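Local coordinates for glucose-inhibited division protein A-related protein, probable oxidoreductase (Thermus thermophilus, PDB 2CUL) that binds flavin-adenine dinucleotide in a Rossmann-type fold and is probably an oxidoreductase related to glucose-inhibited division protein A, at residues 9-14 against 31-36; 118-123 against 202-207. All coordinates share one frame; numbering follows the deposited sequence.

How the interactions relate
Interaction 1 (9-14 with 31-36) and interaction 2 (118-123 with 202-207) lie in one mixed sheet, their centres about 10 Å apart, and both are buried. Strand 6-9 runs between strands 29-33 and 116-119, and probable backbone hydrogen bonds from Val-9 N to Val-118 O (2.8 Å) and from Ala-120 N to Val-9 O (2.9 Å) join the two contacts directly. Both place loops that follow parallel strands around the same FAD. In interaction 1, amides and a serine hydroxyl hold both phosphates, and residues of both segments border the adenosine. Interaction 2 is more apolar between its segments and reaches the pyrophosphate through one amide and a water.

Interaction 1 of 2, residues 9-14 against 31-36; sequences VGAGFS and LLTQSL. With FAD (flavin-adenine dinucleotide), chain B.
Val-9 and Leu-32 form a parallel beta bridge, and just beyond it Gly-10 N donates to Leu-32 O over 2.7 Å, a nearly straight bond (167° at the hydrogen). One residue on, the side chain of Thr-33 takes over as acceptor: Ala-11 N reaches its OG1 at 3.0 Å. That hydroxyl is set anti to the backbone N (chi1 -153°), which points it at the amide of Ala-11. The methyl of Ala-11 touches both Thr-33 CB (3.6 Å) and Leu-31 CD2, while Leu-31 CD1 lies against Gly-10 O. On the sheet face of Val-9 and Leu-32, Val-9 CG1 and Leu-32 CD2 meet at 4.2 Å and both border C2A of the adenine.

The cofactor leaves no room for side chains at Gly-10 and Gly-12: Gly-10 CA is 3.2 Å from FAD O4B and Gly-12 CA equally near FAD O5B. The backbone angles of Gly-10 would also crowd a CB against the preceding carbonyl. Phe-13 N then donates to FAD O2A, and the other phosphate is gripped twice by Ser-14, whose N and OG each lie 2.8 Å from FAD O1P. Gln-34 follows the second strand, its OE1 3.2 Å from FAD C5A, and the Phe-13 ring stacks with Tyr-213. Strand 6-9, helix 13-24 and strand 29-33 form a beta-alpha-beta unit; its glycine-rich turn, matching the GxGxxG pattern with Gly-10 and Gly-12, gives the amides of Phe-13 and Ser-14 to the pyrophosphate, the arrangement of the Rossmann dinucleotide-binding fold.

Interaction 2 of 2, residues 118-123 against 202-207; sequences VLAVGS and YAVGLC. With FAD (flavin-adenine dinucleotide), chain B.
Leu-119 uses both its backbone N and its O to bond to segment 202-207: the N donates to Tyr-202 O (2.9 Å), tilted 34° from the carbonyl plane, and the O accepts from Val-204 N (3.0 Å). These bonds set the strands parallel, Val-118 beside Tyr-202 and Leu-119 beside Ala-203.

Apolar contacts continue along the pair. Val-204 CG1, lying between the backbone N and the carbonyl carbon (chi1 66°), touches Ala-120 CB at 3.7 Å and also meets Val-118 CG1; helix 213-230 covers these valines through Leu-223. Farther on, Val-121 divides its branches: CG2 packs on Cys-207 CB (3.7 Å), whereas CG1 lies over the face of the adenine, 3.5 Å from N7A. With both branches cut away, as in an alanine, Cys-207 CB would probably lose its apolar neighbour and that face part of its cover at N7A. Leu-206 CD2 packs on the CB of Ser-123; the hydroxyl of that serine is bonded to Gly-139 O.

Polar contacts gather at the pyrophosphate. Leu-206 N donates to FAD O2P (2.9 Å), and water 1 donates to that same oxygen at 2.6 Å. The water also donates to Val-204 O and accepts from Gly-122 N and Cys-207 N, so four hydrogen bonds fix it between the two loops. Past the ends of the strands, the contact thus passes from direct backbone pairing to a bound water and a phosphate oxygen, making the cofactor part of what joins the two segments.

Interaction 1 of 2, residues 9-14 against 31-36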
ATOM      1  N   VAL A   9      -5.176  -2.937   0.126  1.00  6.06           N
ATOM      2  CA  VAL A   9      -4.138  -3.920   0.416  1.00  7.05           C
ATOM      3  C   VAL A   9      -2.805  -3.192   0.590  1.00  6.42           C
ATOM      4  O   VAL A   9      -2.213  -2.712  -0.382  1.00  6.58           O
ATOM      5  CB  VAL A   9      -4.014  -4.956  -0.729  1.00  7.02           C
ATOM      6  CG1 VAL A   9      -2.914  -5.965  -0.412  1.00  7.35           C
ATOM      7  CG2 VAL A   9      -5.345  -5.675  -0.916  1.00  9.37           C
ATOM      8  N   GLY A  10      -2.344  -3.106   1.838  1.00  6.40           N
ATOM      9  CA  GLY A  10      -1.090  -2.431   2.128  1.00  5.75           C
ATOM     10  C   GLY A  10      -1.289  -1.211   3.007  1.00  7.58           C
ATOM     11  O   GLY A  10      -1.856  -0.213   2.569  1.00  6.75           O
ATOM     12  N   ALA A  11      -0.822  -1.292   4.251  1.00  7.57           N
ATOM     13  CA  ALA A  11      -0.957  -0.193   5.201  1.00  7.19           C
ATOM     14  C   ALA A  11       0.312   0.642   5.271  1.00  8.08           C
ATOM     15  O   ALA A  11       0.814   0.941   6.360  1.00  6.44           O
ATOM     16  CB  ALA A  11      -1.298  -0.742   6.582  1.00  6.48           C
ATOM     17  N   GLY A  12       0.824   1.012   4.104  1.00  7.00           N
ATOM     18  CA  GLY A  12       2.026   1.818   4.037  1.00  8.46           C
ATOM     19  C   GLY A  12       1.686   3.282   3.841  1.00  7.11           C
ATOM     20  O   GLY A  12       0.547   3.700   4.047  1.00  7.02           O
ATOM     21  N   PHE A  13       2.667   4.070   3.421  1.00  7.35           N
ATOM     22  CA  PHE A  13       2.439   5.498   3.246  1.00  5.82           C
ATOM     23  C   PHE A  13       1.300   5.883   2.312  1.00  7.84           C
ATOM     24  O   PHE A  13       0.556   6.812   2.612  1.00 10.88           O
ATOM     25  CB  PHE A  13       3.745   6.181   2.834  1.00  7.20           C
ATOM     26  CG  PHE A  13       4.743   6.259   3.954  1.00  7.76           C
ATOM     27  CD1 PHE A  13       4.776   7.368   4.798  1.00 10.10           C
ATOM     28  CD2 PHE A  13       5.602   5.193   4.214  1.00  8.87           C
ATOM     29  CE1 PHE A  13       5.648   7.412   5.887  1.00 10.82           C
ATOM     30  CE2 PHE A  13       6.478   5.227   5.301  1.00  8.63           C
ATOM     31  CZ  PHE A  13       6.500   6.338   6.138  1.00  9.94           C
ATOM     32  N   SER A  14       1.134   5.174   1.198  1.00  7.95           N
ATOM     33  CA  SER A  14       0.049   5.517   0.283  1.00  5.94           C
ATOM     34  C   SER A  14      -1.273   4.878   0.699  1.00  6.84           C
ATOM     35  O   SER A  14      -2.307   5.536   0.704  1.00  7.35           O
ATOM     36  CB  SER A  14       0.396   5.107  -1.159  1.00  5.49           C
ATOM     37  OG  SER A  14       0.575   3.704  -1.283  1.00  8.44           O
ATOM     38  N   LEU A  31      -8.635  -2.072   5.763  1.00  7.00           N
ATOM     39  CA  LEU A  31      -7.218  -1.924   5.452  1.00  6.91           C
ATOM     40  C   LEU A  31      -6.513  -3.224   5.810  1.00  7.91           C
ATOM     41  O   LEU A  31      -6.260  -3.514   6.982  1.00  7.35           O
ATOM     42  CB  LEU A  31      -6.624  -0.754   6.243  1.00  5.71           C
ATOM     43  CG  LEU A  31      -5.147  -0.419   6.012  1.00  6.05           C
ATOM     44  CD1 LEU A  31      -4.876  -0.211   4.519  1.00  8.10           C
ATOM     45  CD2 LEU A  31      -4.800   0.843   6.795  1.00  9.84           C
ATOM     46  N   LEU A  32      -6.211  -4.004   4.777  1.00  7.57           N
ATOM     47  CA  LEU A  32      -5.561  -5.303   4.919  1.00  7.78           C
ATOM     48  C   LEU A  32      -4.057  -5.170   4.722  1.00  7.84           C
ATOM     49  O   LEU A  32      -3.611  -4.537   3.766  1.00  8.81           O
ATOM     50  CB  LEU A  32      -6.157  -6.256   3.876  1.00  8.02           C
ATOM     51  CG  LEU A  32      -5.696  -7.707   3.742  1.00  8.16           C
ATOM     52  CD1 LEU A  32      -6.757  -8.481   2.961  1.00  9.95           C
ATOM     53  CD2 LEU A  32      -4.347  -7.780   3.041  1.00 10.99           C
ATOM     54  N   THR A  33      -3.272  -5.752   5.625  1.00  6.06           N
ATOM     55  CA  THR A  33      -1.822  -5.662   5.498  1.00  5.14           C
ATOM     56  C   THR A  33      -1.164  -6.915   6.080  1.00  7.81           C
ATOM     57  O   THR A  33      -1.623  -7.460   7.081  1.00  7.37           O
ATOM     58  CB  THR A  33      -1.319  -4.351   6.167  1.00  6.03           C
ATOM     59  OG1 THR A  33      -0.101  -3.933   5.541  1.00  7.82           O
ATOM     60  CG2 THR A  33      -1.109  -4.538   7.665  1.00  7.17           C
ATOM     61  N   GLN A  34      -0.094  -7.386   5.441  1.00  8.02           N
ATOM     62  CA  GLN A  34       0.552  -8.621   5.883  1.00  7.98           C
ATOM     63  C   GLN A  34       1.190  -8.624   7.258  1.00  8.69           C
ATOM     64  O   GLN A  34       1.256  -9.672   7.904  1.00  9.84           O
ATOM     65  CB  GLN A  34       1.572  -9.101   4.844  1.00 11.38           C
ATOM     66  CG  GLN A  34       2.679  -8.135   4.499  1.00 12.08           C
ATOM     67  CD  GLN A  34       3.451  -8.592   3.271  1.00 17.61           C
ATOM     68  OE1 GLN A  34       2.901  -9.271   2.404  1.00 20.83           O
ATOM     69  NE2 GLN A  34       4.719  -8.214   3.184  1.00 22.48           N
ATOM     70  N   SER A  35       1.656  -7.471   7.716  1.00  7.94           N
ATOM     71  CA  SER A  35       2.277  -7.401   9.032  1.00 10.15           C
ATOM     72  C   SER A  35       1.876  -6.130   9.760  1.00  8.86           C
ATOM     73  O   SER A  35       2.236  -5.034   9.342  1.00  9.89           O
ATOM     74  CB  SER A  35       3.799  -7.448   8.909  1.00 14.41           C
ATOM     75  OG  SER A  35       4.400  -7.371  10.191  1.00 21.06           O
ATOM     76  N   LEU A  36       1.125  -6.271  10.849  1.00 10.07           N
ATOM     77  CA  LEU A  36       0.710  -5.096  11.607  1.00  8.28           C
ATOM     78  C   LEU A  36       1.923  -4.404  12.215  1.00  7.86           C
ATOM     79  O   LEU A  36       1.899  -3.194  12.447  1.00  9.49           O
ATOM     80  CB  LEU A  36      -0.279  -5.488  12.709  1.00  7.77           C
ATOM     81  CG  LEU A  36      -1.660  -5.925  12.208  1.00  9.67           C
ATOM     82  CD1 LEU A  36      -2.497  -6.355  13.400  1.00 11.20           C
ATOM     83  CD2 LEU A  36      -2.348  -4.784  11.463  1.00  9.89           C
TER
HETATM   84  PA  FAD B 301       4.952   0.842   1.664  1.00  7.35           P
HETATM   85  O1A FAD B 301       6.140  -0.013   1.506  1.00  7.04           O
HETATM   86  O2A FAD B 301       5.002   2.006   2.585  1.00  9.30           O
HETATM   87  O5B FAD B 301       3.712  -0.055   2.113  1.00  7.46           O
HETATM   88  C5B FAD B 301       3.405  -1.260   1.408  1.00  6.88           C
HETATM   89  C4B FAD B 301       2.603  -2.117   2.380  1.00  6.31           C
HETATM   90  O4B FAD B 301       1.995  -3.158   1.614  1.00  6.30           O
HETATM   91  C3B FAD B 301       3.448  -2.812   3.466  1.00  8.52           C
HETATM   92  O3B FAD B 301       2.912  -2.621   4.758  1.00 11.66           O
HETATM   93  C2B FAD B 301       3.456  -4.245   3.025  1.00  9.58           C
HETATM   94  O2B FAD B 301       3.708  -5.200   4.029  1.00 10.34           O
HETATM   95  C1B FAD B 301       2.087  -4.362   2.361  1.00  9.36           C
HETATM   96  N9A FAD B 301       1.942  -5.476   1.427  1.00  8.53           N
HETATM   97  C8A FAD B 301       2.687  -5.713   0.295  1.00  7.89           C
HETATM   98  N7A FAD B 301       2.300  -6.813  -0.340  1.00  8.94           N
HETATM   99  C5A FAD B 301       1.256  -7.303   0.419  1.00  7.81           C
HETATM  100  C6A FAD B 301       0.431  -8.443   0.269  1.00  7.36           C
HETATM  101  N6A FAD B 301       0.540  -9.303  -0.728  1.00  8.21           N
HETATM  102  N1A FAD B 301      -0.546  -8.653   1.229  1.00  8.14           N
HETATM  103  C2A FAD B 301      -0.683  -7.773   2.278  1.00  8.34           C
HETATM  104  N3A FAD B 301       0.079  -6.664   2.475  1.00  6.27           N
HETATM  105  C4A FAD B 301       1.031  -6.477   1.522  1.00  7.51           C
HETATM  106  N1  FAD B 301      11.143   7.570   0.379  1.00  8.31           N
HETATM  107  C2  FAD B 301      11.505   8.550   1.275  1.00 10.43           C
HETATM  108  O2  FAD B 301      10.874   9.575   1.369  1.00 11.25           O
HETATM  109  N3  FAD B 301      12.629   8.334   2.086  1.00 10.27           N
HETATM  110  C4  FAD B 301      13.409   7.198   2.047  1.00 12.94           C
HETATM  111  O4  FAD B 301      14.398   7.071   2.801  1.00 14.37           O
HETATM  112  C4X FAD B 301      13.040   6.196   1.126  1.00 11.20           C
HETATM  113  N5  FAD B 301      13.783   5.028   1.022  1.00  8.90           N
HETATM  114  C5X FAD B 301      13.427   4.042   0.121  1.00  7.34           C
HETATM  115  C6  FAD B 301      14.189   2.878   0.036  1.00  9.40           C
HETATM  116  C7  FAD B 301      13.872   1.836  -0.857  1.00 11.64           C
HETATM  117  C7M FAD B 301      14.738   0.602  -0.891  1.00 12.23           C
HETATM  118  C8  FAD B 301      12.717   1.995  -1.705  1.00 10.49           C
HETATM  119  C8M FAD B 301      12.303   0.928  -2.682  1.00 11.13           C
HETATM  120  C9  FAD B 301      11.936   3.175  -1.636  1.00 10.57           C
HETATM  121  C9A FAD B 301      12.265   4.219  -0.731  1.00  9.12           C
HETATM  122  N10 FAD B 301      11.499   5.433  -0.625  1.00  7.30           N
HETATM  123  C10 FAD B 301      11.887   6.419   0.299  1.00 10.25           C
HETATM  124  C1' FAD B 301      10.284   5.695  -1.497  1.00  8.29           C
HETATM  125  C2' FAD B 301       8.875   5.601  -0.868  1.00  8.60           C
HETATM  126  O2' FAD B 301       8.633   6.746  -0.096  1.00  8.92           O
HETATM  127  C3' FAD B 301       8.696   4.348   0.014  1.00  9.38           C
HETATM  128  O3' FAD B 301       8.923   3.154  -0.733  1.00  9.50           O
HETATM  129  C4' FAD B 301       7.277   4.228   0.607  1.00  9.60           C
HETATM  130  O4' FAD B 301       7.239   3.243   1.637  1.00  8.11           O
HETATM  131  C5' FAD B 301       6.292   3.874  -0.524  1.00  8.71           C
HETATM  132  O5' FAD B 301       4.958   3.806   0.005  1.00  7.20           O
HETATM  133  P   FAD B 301       3.940   2.654  -0.383  1.00  7.81           P
HETATM  134  O1P FAD B 301       2.703   3.001   0.335  1.00  7.40           O
HETATM  135  O2P FAD B 301       3.831   2.515  -1.875  1.00  8.29           O
HETATM  136  O3P FAD B 301       4.574   1.324   0.172  1.00  6.38           O

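Interaction 2 of 2, residues 118-123 against 202-207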
ATOM      1  N   VAL A 118      -8.156  -1.644  -3.740  1.00  6.37           N
ATOM      2  CA  VAL A 118      -6.972  -0.829  -3.979  1.00  6.79           C
ATOM      3  C   VAL A 118      -5.690  -1.568  -3.626  1.00  9.27           C
ATOM      4  O   VAL A 118      -5.556  -2.095  -2.521  1.00  8.20           O
ATOM      5  CB  VAL A 118      -7.008   0.461  -3.119  1.00  8.20           C
ATOM      6  CG1 VAL A 118      -5.751   1.296  -3.363  1.00  8.59           C
ATOM      7  CG2 VAL A 118      -8.260   1.272  -3.432  1.00  5.97           C
ATOM      8  N   LEU A 119      -4.751  -1.603  -4.566  1.00  6.91           N
ATOM      9  CA  LEU A 119      -3.463  -2.236  -4.325  1.00  6.18           C
ATOM     10  C   LEU A 119      -2.469  -1.120  -4.005  1.00  6.79           C
ATOM     11  O   LEU A 119      -2.249  -0.223  -4.820  1.00  8.05           O
ATOM     12  CB  LEU A 119      -2.994  -3.016  -5.560  1.00  7.13           C
ATOM     13  CG  LEU A 119      -3.888  -4.175  -6.004  1.00  6.18           C
ATOM     14  CD1 LEU A 119      -3.256  -4.895  -7.189  1.00  8.80           C
ATOM     15  CD2 LEU A 119      -4.080  -5.146  -4.842  1.00  7.06           C
ATOM     16  N   ALA A 120      -1.901  -1.167  -2.804  1.00  4.28           N
ATOM     17  CA  ALA A 120      -0.924  -0.173  -2.351  1.00  5.67           C
ATOM     18  C   ALA A 120       0.202  -0.970  -1.709  1.00  6.51           C
ATOM     19  O   ALA A 120       0.593  -0.714  -0.570  1.00  6.62           O
ATOM     20  CB  ALA A 120      -1.563   0.764  -1.320  1.00  6.14           C
ATOM     21  N   VAL A 121       0.736  -1.916  -2.477  1.00  6.93           N
ATOM     22  CA  VAL A 121       1.763  -2.834  -1.999  1.00  5.75           C
ATOM     23  C   VAL A 121       3.229  -2.406  -2.055  1.00  7.19           C
ATOM     24  O   VAL A 121       4.120  -3.221  -1.824  1.00  8.54           O
ATOM     25  CB  VAL A 121       1.602  -4.205  -2.702  1.00  6.65           C
ATOM     26  CG1 VAL A 121       0.233  -4.802  -2.361  1.00  6.29           C
ATOM     27  CG2 VAL A 121       1.745  -4.048  -4.212  1.00  6.64           C
ATOM     28  N   GLY A 122       3.473  -1.133  -2.349  1.00  5.75           N
ATOM     29  CA  GLY A 122       4.831  -0.615  -2.385  1.00  7.47           C
ATOM     30  C   GLY A 122       5.858  -1.379  -3.196  1.00  8.40           C
ATOM     31  O   GLY A 122       5.627  -1.720  -4.353  1.00  9.89           O
ATOM     32  N   SER A 123       6.999  -1.645  -2.569  1.00  7.86           N
ATOM     33  CA  SER A 123       8.114  -2.346  -3.200  1.00  8.40           C
ATOM     34  C   SER A 123       8.118  -3.842  -2.905  1.00  7.82           C
ATOM     35  O   SER A 123       9.171  -4.479  -2.933  1.00  9.64           O
ATOM     36  CB  SER A 123       9.431  -1.733  -2.704  1.00  8.95           C
ATOM     37  OG  SER A 123       9.452  -1.664  -1.281  1.00 10.12           O
ATOM     38  N   TYR A 202      -8.026  -0.639  -8.364  1.00  7.25           N
ATOM     39  CA  TYR A 202      -7.244   0.594  -8.293  1.00  8.61           C
ATOM     40  C   TYR A 202      -5.853   0.290  -7.749  1.00  9.07           C
ATOM     41  O   TYR A 202      -5.636  -0.750  -7.139  1.00  8.08           O
ATOM     42  CB  TYR A 202      -7.929   1.592  -7.356  1.00  9.66           C
ATOM     43  CG  TYR A 202      -9.315   1.987  -7.801  1.00  7.04           C
ATOM     44  CD1 TYR A 202      -9.525   3.154  -8.534  1.00 11.05           C
ATOM     45  CD2 TYR A 202     -10.413   1.178  -7.516  1.00  8.65           C
ATOM     46  CE1 TYR A 202     -10.793   3.506  -8.973  1.00 11.08           C
ATOM     47  CE2 TYR A 202     -11.687   1.520  -7.952  1.00  9.47           C
ATOM     48  CZ  TYR A 202     -11.869   2.685  -8.680  1.00 12.74           C
ATOM     49  OH  TYR A 202     -13.128   3.028  -9.119  1.00 15.38           O
ATOM     50  N   ALA A 203      -4.913   1.201  -7.976  1.00  8.50           N
ATOM     51  CA  ALA A 203      -3.556   1.040  -7.469  1.00  8.79           C
ATOM     52  C   ALA A 203      -3.014   2.421  -7.120  1.00  7.05           C
ATOM     53  O   ALA A 203      -3.351   3.413  -7.771  1.00  9.62           O
ATOM     54  CB  ALA A 203      -2.676   0.370  -8.504  1.00 10.91           C
ATOM     55  N   VAL A 204      -2.181   2.485  -6.087  1.00  6.42           N
ATOM     56  CA  VAL A 204      -1.623   3.760  -5.651  1.00  5.65           C
ATOM     57  C   VAL A 204      -0.257   3.563  -4.998  1.00  8.17           C
ATOM     58  O   VAL A 204       0.054   2.478  -4.514  1.00  7.80           O
ATOM     59  CB  VAL A 204      -2.586   4.444  -4.642  1.00  7.27           C
ATOM     60  CG1 VAL A 204      -2.666   3.632  -3.356  1.00  8.54           C
ATOM     61  CG2 VAL A 204      -2.136   5.857  -4.349  1.00  8.58           C
ATOM     62  N   GLY A 205       0.560   4.612  -5.011  1.00  7.24           N
ATOM     63  CA  GLY A 205       1.864   4.527  -4.382  1.00  8.37           C
ATOM     64  C   GLY A 205       2.977   3.987  -5.250  1.00  7.99           C
ATOM     65  O   GLY A 205       2.884   3.975  -6.478  1.00  9.32           O
ATOM     66  N   LEU A 206       4.029   3.520  -4.590  1.00  7.36           N
ATOM     67  CA  LEU A 206       5.206   3.005  -5.271  1.00  6.58           C
ATOM     68  C   LEU A 206       4.944   1.844  -6.226  1.00  8.35           C
ATOM     69  O   LEU A 206       5.690   1.668  -7.192  1.00  9.96           O
ATOM     70  CB  LEU A 206       6.264   2.592  -4.243  1.00 10.02           C
ATOM     71  CG  LEU A 206       7.701   2.738  -4.748  1.00  7.32           C
ATOM     72  CD1 LEU A 206       8.057   4.219  -4.798  1.00  9.79           C
ATOM     73  CD2 LEU A 206       8.663   1.985  -3.837  1.00  7.90           C
ATOM     74  N   CYS A 207       3.905   1.050  -5.979  1.00  6.87           N
ATOM     75  CA  CYS A 207       3.653  -0.069  -6.881  1.00  7.77           C
ATOM     76  C   CYS A 207       3.188   0.394  -8.265  1.00  9.75           C
ATOM     77  O   CYS A 207       3.078  -0.419  -9.180  1.00  9.39           O
ATOM     78  CB  CYS A 207       2.666  -1.086  -6.264  1.00  7.55           C
ATOM     79  SG  CYS A 207       0.908  -0.656  -6.220  1.00  8.94           S
TER
HETATM   80  PA  FAD B 301       4.952   0.842   1.664  1.00  7.35           P
HETATM   81  O1A FAD B 301       6.140  -0.013   1.506  1.00  7.04           O
HETATM   82  O2A FAD B 301       5.002   2.006   2.585  1.00  9.30           O
HETATM   83  O5B FAD B 301       3.712  -0.055   2.113  1.00  7.46           O
HETATM   84  C5B FAD B 301       3.405  -1.260   1.408  1.00  6.88           C
HETATM   85  C4B FAD B 301       2.603  -2.117   2.380  1.00  6.31           C
HETATM   86  O4B FAD B 301       1.995  -3.158   1.614  1.00  6.30           O
HETATM   87  C3B FAD B 301       3.448  -2.812   3.466  1.00  8.52           C
HETATM   88  O3B FAD B 301       2.912  -2.621   4.758  1.00 11.66           O
HETATM   89  C2B FAD B 301       3.456  -4.245   3.025  1.00  9.58           C
HETATM   90  O2B FAD B 301       3.708  -5.200   4.029  1.00 10.34           O
HETATM   91  C1B FAD B 301       2.087  -4.362   2.361  1.00  9.36           C
HETATM   92  N9A FAD B 301       1.942  -5.476   1.427  1.00  8.53           N
HETATM   93  C8A FAD B 301       2.687  -5.713   0.295  1.00  7.89           C
HETATM   94  N7A FAD B 301       2.300  -6.813  -0.340  1.00  8.94           N
HETATM   95  C5A FAD B 301       1.256  -7.303   0.419  1.00  7.81           C
HETATM   96  C6A FAD B 301       0.431  -8.443   0.269  1.00  7.36           C
HETATM   97  N6A FAD B 301       0.540  -9.303  -0.728  1.00  8.21           N
HETATM   98  N1A FAD B 301      -0.546  -8.653   1.229  1.00  8.14           N
HETATM   99  C2A FAD B 301      -0.683  -7.773   2.278  1.00  8.34           C
HETATM  100  N3A FAD B 301       0.079  -6.664   2.475  1.00  6.27           N
HETATM  101  C4A FAD B 301       1.031  -6.477   1.522  1.00  7.51           C
HETATM  102  N1  FAD B 301      11.143   7.570   0.379  1.00  8.31           N
HETATM  103  C2  FAD B 301      11.505   8.550   1.275  1.00 10.43           C
HETATM  104  O2  FAD B 301      10.874   9.575   1.369  1.00 11.25           O
HETATM  105  N3  FAD B 301      12.629   8.334   2.086  1.00 10.27           N
HETATM  106  C4  FAD B 301      13.409   7.198   2.047  1.00 12.94           C
HETATM  107  O4  FAD B 301      14.398   7.071   2.801  1.00 14.37           O
HETATM  108  C4X FAD B 301      13.040   6.196   1.126  1.00 11.20           C
HETATM  109  N5  FAD B 301      13.783   5.028   1.022  1.00  8.90           N
HETATM  110  C5X FAD B 301      13.427   4.042   0.121  1.00  7.34           C
HETATM  111  C6  FAD B 301      14.189   2.878   0.036  1.00  9.40           C
HETATM  112  C7  FAD B 301      13.872   1.836  -0.857  1.00 11.64           C
HETATM  113  C7M FAD B 301      14.738   0.602  -0.891  1.00 12.23           C
HETATM  114  C8  FAD B 301      12.717   1.995  -1.705  1.00 10.49           C
HETATM  115  C8M FAD B 301      12.303   0.928  -2.682  1.00 11.13           C
HETATM  116  C9  FAD B 301      11.936   3.175  -1.636  1.00 10.57           C
HETATM  117  C9A FAD B 301      12.265   4.219  -0.731  1.00  9.12           C
HETATM  118  N10 FAD B 301      11.499   5.433  -0.625  1.00  7.30           N
HETATM  119  C10 FAD B 301      11.887   6.419   0.299  1.00 10.25           C
HETATM  120  C1' FAD B 301      10.284   5.695  -1.497  1.00  8.29           C
HETATM  121  C2' FAD B 301       8.875   5.601  -0.868  1.00  8.60           C
HETATM  122  O2' FAD B 301       8.633   6.746  -0.096  1.00  8.92           O
HETATM  123  C3' FAD B 301       8.696   4.348   0.014  1.00  9.38           C
HETATM  124  O3' FAD B 301       8.923   3.154  -0.733  1.00  9.50           O
HETATM  125  C4' FAD B 301       7.277   4.228   0.607  1.00  9.60           C
HETATM  126  O4' FAD B 301       7.239   3.243   1.637  1.00  8.11           O
HETATM  127  C5' FAD B 301       6.292   3.874  -0.524  1.00  8.71           C
HETATM  128  O5' FAD B 301       4.958   3.806   0.005  1.00  7.20           O
HETATM  129  P   FAD B 301       3.940   2.654  -0.383  1.00  7.81           P
HETATM  130  O1P FAD B 301       2.703   3.001   0.335  1.00  7.40           O
HETATM  131  O2P FAD B 301       3.831   2.515  -1.875  1.00  8.29           O
HETATM  132  O3P FAD B 301       4.574   1.324   0.172  1.00  6.38           O
HETATM  133  O   HOH W   1       2.165   1.212  -3.446  1.00  8.44           O